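Local coordinates for putative uncharacterized protein (Ustilago maydis, PDB 4GNX) that forms one OB-fold subunit, probably the counterpart of RPA32, of replication protein A, the heterotrimer that binds single-stranded DNA, at residues V42-N47 against R86-V91; T8-T13 against F29-A34. One frame throughout, in Å; residues are numbered along the deposited sequence.

Contact 1 (V42-N47 against R86-V91); sequences VAVVRN and RNNVYV
Strand 42-47 pairs antiparallel with the start of strand 90-100, Ala-43 with Val-91 and Val-44 with Tyr-90, where the first and fourth strands of the OB-fold meet to close its β-barrel; the loop before strand 90-100 runs on alongside. Ala-43 and Val-91 form a hydrogen-bonded pair: Ala-43 N donates to Val-91 O (3.0 Å) in the carbonyl plane, and Val-91 N returns a bond to Ala-43 O (2.8 Å). Val-45 N continues the ladder to Val-89 O at 3.2 Å, and Asn-88 N closes it on Val-45 O at 2.6 Å.

Val-44 and Tyr-90, a non-hydrogen-bonded pair, share one face. With Val-44 CG1 anti to the backbone N (chi1 -177°), the other methyl, CG2, sits over the face of the Tyr-90 ring as in a CH-pi contact, though its modelled closeness is doubtful. Val-42 CG1 reaches Tyr-90 CD2 (3.7 Å) obliquely to the ring, and helix 117-135 packs on this face through Val-120. Tyr-90 OH is hydrogen-bonded to Glu-62 of a neighbouring subunit. On the face of Ala-43 and Val-91, Val-45 CG2 meets Val-91 CG1 at 3.8 Å, their side chains crossing at about a right angle.

The far end is polar. Arg-46 sends NE to a salt bridge with Glu-60, and Val-44 CG1 sits over one face of its guanidinium. Asn-88 hands its ND2 to Ile-79 O of a neighbouring subunit, while its OD1 takes a weak bond from Arg-46 NH1 (2.8 Å, 125° at the hydrogen), amide and guanidinium planes only 21° apart.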
loop_
_atom_site.group_PDB
_atom_site.type_symbol
_atom_site.label_atom_id
_atom_site.label_comp_id
_atom_site.label_asym_id
_atom_site.label_seq_id
_atom_site.Cartn_x
_atom_site.Cartn_y
_atom_site.Cartn_z
ATOM N N VAL B 42 11.411 14.459 -1.291
ATOM C CA VAL B 42 12.545 14.242 -0.403
ATOM C C VAL B 42 13.789 14.537 -1.209
ATOM O O VAL B 42 13.860 14.205 -2.381
ATOM C CB VAL B 42 12.567 12.800 0.096
ATOM C CG1 VAL B 42 13.846 12.522 0.860
ATOM C CG2 VAL B 42 11.350 12.521 0.973
ATOM N N ALA B 43 14.764 15.191 -0.598
ATOM C CA ALA B 43 15.911 15.704 -1.341
ATOM C C ALA B 43 17.029 16.027 -0.374
ATOM O O ALA B 43 16.818 16.015 0.850
ATOM C CB ALA B 43 15.525 16.951 -2.107
ATOM N N VAL B 44 18.204 16.328 -0.937
ATOM C CA VAL B 44 19.379 16.682 -0.157
ATOM C C VAL B 44 19.707 18.164 -0.303
ATOM O O VAL B 44 19.765 18.703 -1.424
ATOM C CB VAL B 44 20.590 15.838 -0.557
ATOM C CG1 VAL B 44 21.797 16.157 0.324
ATOM C CG2 VAL B 44 20.243 14.375 -0.421
ATOM N N VAL B 45 19.894 18.820 0.840
ATOM C CA VAL B 45 20.238 20.209 0.888
ATOM C C VAL B 45 21.679 20.308 0.444
ATOM O O VAL B 45 22.551 19.600 0.956
ATOM C CB VAL B 45 20.131 20.728 2.323
ATOM C CG1 VAL B 45 20.297 22.247 2.360
ATOM C CG2 VAL B 45 18.818 20.299 2.940
ATOM N N ARG B 46 21.933 21.200 -0.495
ATOM C CA ARG B 46 23.267 21.388 -1.019
ATOM C C ARG B 46 23.832 22.774 -0.747
ATOM O O ARG B 46 25.051 22.943 -0.676
ATOM C CB ARG B 46 23.278 21.126 -2.512
ATOM C CG ARG B 46 23.141 19.667 -2.851
ATOM C CD ARG B 46 24.284 18.806 -2.335
ATOM N NE ARG B 46 24.100 17.429 -2.783
ATOM C CZ ARG B 46 24.669 16.366 -2.232
ATOM N NH1 ARG B 46 25.488 16.496 -1.185
ATOM N NH2 ARG B 46 24.412 15.165 -2.739
ATOM N N ASN B 47 22.941 23.763 -0.636
ATOM C CA ASN B 47 23.301 25.122 -0.214
ATOM C C ASN B 47 22.188 25.820 0.613
ATOM O O ASN B 47 20.994 25.509 0.461
ATOM C CB ASN B 47 23.720 25.965 -1.417
ATOM C CG ASN B 47 24.036 27.399 -1.043
ATOM O OD1 ASN B 47 23.308 28.322 -1.424
ATOM N ND2 ASN B 47 25.107 27.594 -0.273
ATOM N N ARG B 86 21.109 21.110 7.756
ATOM C CA ARG B 86 22.412 21.501 7.257
ATOM C C ARG B 86 22.659 20.901 5.883
ATOM O O ARG B 86 21.865 20.105 5.393
ATOM C CB ARG B 86 23.482 21.075 8.246
ATOM C CG ARG B 86 23.598 22.071 9.385
ATOM C CD ARG B 86 23.677 21.390 10.735
ATOM N NE ARG B 86 25.058 21.259 11.203
ATOM C CZ ARG B 86 25.820 20.180 11.017
ATOM N NH1 ARG B 86 25.337 19.105 10.361
ATOM N NH2 ARG B 86 27.066 20.178 11.498
ATOM N N ASN B 87 23.746 21.309 5.246
ATOM C CA ASN B 87 24.110 20.783 3.945
ATOM C C ASN B 87 24.306 19.278 3.959
ATOM O O ASN B 87 24.678 18.701 4.982
ATOM C CB ASN B 87 25.370 21.469 3.448
ATOM C CG ASN B 87 25.059 22.747 2.745
ATOM O OD1 ASN B 87 23.905 22.984 2.382
ATOM N ND2 ASN B 87 26.058 23.580 2.542
ATOM N N ASN B 88 24.046 18.644 2.824
ATOM C CA ASN B 88 24.333 17.234 2.672
ATOM C C ASN B 88 23.459 16.336 3.580
ATOM O O ASN B 88 23.901 15.298 4.084
ATOM C CB ASN B 88 25.830 16.994 2.862
ATOM C CG ASN B 88 26.275 15.642 2.354
ATOM O OD1 ASN B 88 25.814 15.154 1.301
ATOM N ND2 ASN B 88 27.188 15.020 3.102
ATOM N N VAL B 89 22.196 16.742 3.729
ATOM C CA VAL B 89 21.230 16.109 4.643
ATOM C C VAL B 89 19.903 15.865 3.904
ATOM O O VAL B 89 19.401 16.749 3.207
ATOM C CB VAL B 89 20.992 17.017 5.897
ATOM C CG1 VAL B 89 19.633 16.769 6.518
ATOM C CG2 VAL B 89 22.096 16.852 6.935
ATOM N N TYR B 90 19.329 14.676 4.044
ATOM C CA TYR B 90 18.016 14.451 3.457
ATOM C C TYR B 90 16.895 15.162 4.209
ATOM O O TYR B 90 16.924 15.284 5.439
ATOM C CB TYR B 90 17.721 12.976 3.303
ATOM C CG TYR B 90 18.235 12.406 1.998
ATOM C CD1 TYR B 90 19.433 11.719 1.949
ATOM C CD2 TYR B 90 17.506 12.550 0.804
ATOM C CE1 TYR B 90 19.893 11.187 0.764
ATOM C CE2 TYR B 90 17.961 12.015 -0.391
ATOM C CZ TYR B 90 19.161 11.351 -0.407
ATOM O OH TYR B 90 19.659 10.828 -1.578
ATOM N N VAL B 91 15.920 15.660 3.456
ATOM C CA VAL B 91 14.779 16.344 4.042
ATOM C C VAL B 91 13.490 16.050 3.288
ATOM O O VAL B 91 13.504 15.809 2.059
ATOM C CB VAL B 91 14.951 17.857 4.019
ATOM C CG1 VAL B 91 16.193 18.275 4.783
ATOM C CG2 VAL B 91 15.001 18.333 2.581
#

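Contact 2 (T8-T13 against F29-A34)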
loop_
_atom_site.group_PDB
_atom_site.type_symbol
_atom_site.label_atom_id
_atom_site.label_comp_id
_atom_site.label_asym_id
_atom_site.label_seq_id
_atom_site.Cartn_x
_atom_site.Cartn_y
_atom_site.Cartn_z
ATOM N N THR B 8 -5.133 18.639 -3.556
ATOM C CA THR B 8 -4.385 17.430 -3.266
ATOM C C THR B 8 -2.956 17.704 -2.870
ATOM O O THR B 8 -2.486 18.830 -2.995
ATOM C CB THR B 8 -4.316 16.516 -4.511
ATOM O OG1 THR B 8 -3.634 17.195 -5.583
ATOM C CG2 THR B 8 -5.721 16.064 -4.965
ATOM N N LEU B 9 -2.269 16.650 -2.420
ATOM C CA LEU B 9 -0.879 16.703 -2.022
ATOM C C LEU B 9 -0.115 15.621 -2.769
ATOM O O LEU B 9 -0.097 14.456 -2.372
ATOM C CB LEU B 9 -0.729 16.511 -0.508
ATOM C CG LEU B 9 0.723 16.368 -0.026
ATOM C CD1 LEU B 9 1.446 17.697 -0.161
ATOM C CD2 LEU B 9 0.819 15.799 1.387
ATOM N N ARG B 10 0.557 16.033 -3.834
ATOM C CA ARG B 10 1.133 15.101 -4.792
ATOM C C ARG B 10 2.600 14.772 -4.562
ATOM O O ARG B 10 3.451 15.655 -4.527
ATOM C CB ARG B 10 0.895 15.601 -6.216
ATOM C CG ARG B 10 -0.581 15.831 -6.484
ATOM C CD ARG B 10 -0.836 16.325 -7.898
ATOM N NE ARG B 10 -0.068 15.571 -8.888
ATOM C CZ ARG B 10 -0.124 15.770 -10.199
ATOM N NH1 ARG B 10 -0.907 16.704 -10.716
ATOM N NH2 ARG B 10 0.638 15.026 -10.990
ATOM N N PRO B 11 2.902 13.487 -4.387
ATOM C CA PRO B 11 4.305 13.158 -4.273
ATOM C C PRO B 11 4.956 13.227 -5.689
ATOM O O PRO B 11 4.420 12.700 -6.658
ATOM C CB PRO B 11 4.259 11.731 -3.723
ATOM C CG PRO B 11 3.012 11.138 -4.347
ATOM C CD PRO B 11 2.041 12.281 -4.437
ATOM N N VAL B 12 6.093 13.897 -5.788
ATOM C CA VAL B 12 6.688 14.202 -7.069
ATOM C C VAL B 12 8.177 14.203 -6.946
ATOM O O VAL B 12 8.712 14.372 -5.854
ATOM C CB VAL B 12 6.293 15.604 -7.596
ATOM C CG1 VAL B 12 4.815 15.667 -8.018
ATOM C CG2 VAL B 12 6.642 16.683 -6.585
ATOM N N THR B 13 8.839 14.012 -8.087
ATOM C CA THR B 13 10.291 14.167 -8.172
ATOM C C THR B 13 10.582 15.548 -8.703
ATOM O O THR B 13 9.760 16.162 -9.380
ATOM C CB THR B 13 10.912 13.202 -9.178
ATOM O OG1 THR B 13 10.428 13.540 -10.501
ATOM C CG2 THR B 13 10.603 11.724 -8.800
ATOM N N PHE B 29 -0.135 25.191 -12.611
ATOM C CA PHE B 29 0.693 24.187 -13.271
ATOM C C PHE B 29 -0.056 22.895 -13.510
ATOM O O PHE B 29 -1.007 22.567 -12.798
ATOM C CB PHE B 29 1.918 23.883 -12.447
ATOM C CG PHE B 29 2.836 25.042 -12.307
ATOM C CD1 PHE B 29 2.542 26.073 -11.420
ATOM C CD2 PHE B 29 3.997 25.106 -13.060
ATOM C CE1 PHE B 29 3.384 27.153 -11.287
ATOM C CE2 PHE B 29 4.854 26.189 -12.928
ATOM C CZ PHE B 29 4.541 27.214 -12.041
ATOM N N ILE B 30 0.390 22.155 -14.519
ATOM C CA ILE B 30 -0.254 20.907 -14.864
ATOM C C ILE B 30 0.769 19.800 -14.984
ATOM O O ILE B 30 1.702 19.916 -15.756
ATOM C CB ILE B 30 -1.081 21.046 -16.151
ATOM C CG1 ILE B 30 -2.269 21.957 -15.874
ATOM C CG2 ILE B 30 -1.577 19.688 -16.629
ATOM C CD1 ILE B 30 -2.940 22.519 -17.112
ATOM N N LEU B 31 0.597 18.741 -14.202
ATOM C CA LEU B 31 1.430 17.566 -14.336
ATOM C C LEU B 31 0.552 16.354 -14.575
ATOM O O LEU B 31 -0.421 16.130 -13.849
ATOM C CB LEU B 31 2.303 17.370 -13.104
ATOM C CG LEU B 31 3.393 16.308 -13.265
ATOM C CD1 LEU B 31 4.616 16.928 -13.912
ATOM C CD2 LEU B 31 3.785 15.691 -11.934
ATOM N N ASP B 32 0.909 15.587 -15.605
ATOM C CA ASP B 32 0.157 14.418 -16.044
ATOM C C ASP B 32 -1.339 14.733 -16.197
ATOM O O ASP B 32 -2.198 13.965 -15.765
ATOM C CB ASP B 32 0.379 13.213 -15.109
ATOM C CG ASP B 32 1.865 12.851 -14.920
ATOM O OD1 ASP B 32 2.709 13.160 -15.794
ATOM O OD2 ASP B 32 2.197 12.237 -13.876
ATOM N N GLY B 33 -1.652 15.863 -16.820
ATOM C CA GLY B 33 -3.048 16.248 -17.034
ATOM C C GLY B 33 -3.829 16.449 -15.741
ATOM O O GLY B 33 -5.034 16.174 -15.675
ATOM N N ALA B 34 -3.141 16.921 -14.703
ATOM C CA ALA B 34 -3.786 17.223 -13.439
ATOM C C ALA B 34 -3.152 18.440 -12.810
ATOM O O ALA B 34 -1.944 18.652 -12.931
ATOM C CB ALA B 34 -3.717 16.032 -12.506
#
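Arg-10 reaches from strand 9-11 to the backbone of a tight β-hairpin and grips Leu-31 O end-on with both terminal nitrogens, tying the hairpin 30-35 to a strand that runs parallel beside strand 38-50 of the OB barrel. Arg-10 NH1 and Arg-10 NH2 each stand 3.2 Å from Leu-31 O, which lies in the guanidinium plane; NH2, however, sits above the carbonyl plane. A third donor, Ala-34 N, reaches Leu-31 O (3.0 Å) within the type I' turn from Leu-31 to Ala-34, so one carbonyl both closes the turn and receives the arginine. NH1 also bonds to Glu-35 O, its main partner beyond the turn, and the Leu-31 O and Glu-35 O bonds hold the guanidinium along the hairpin; Arg-10 NH1 adds a weak bond to Ala-34 O (3.1 Å). The bend at chi3 (45°) in an otherwise extended chain turns the group toward these carbonyls.

The side chains of Leu-31 and Ala-34 lie beside the guanidinium, and Leu-31 CD2 makes an apolar contact with Val-12 CG1 at 4.0 Å. The other side is looser: Gly-33 at the turn is exposed, and Ile-30 is exposed and directed away from strand 9-11.

Helix 14-19 packs beside the contact, Ile-17 against Val-12 and Gln-16 against Leu-31; Arg-10 and Val-12 bond through their backbones to Thr-40 of strand 38-50, and Pro-11 rests on helix 117-135.

Overall arrangement
From the N terminus, strand 9-11 leads into helix 14-19, and the chain then returns in the hairpin 29-34, where contact 2 closes this first short loop. Strand 38-50 follows, and the chain runs through strands 54-60 and 65-71 before contact 1 closes the second, longer loop at 86-91. The two loops lie in series, neither nested nor crossed, with contact centres about 22 Å apart on opposite sides of the chain's centre. Strand 38-50 joins them: it runs parallel to 9-11 and antiparallel to 90-100. His-123 of helix 117-135 also touches both regions, packing on Val-42 and bonding to Val-12 O.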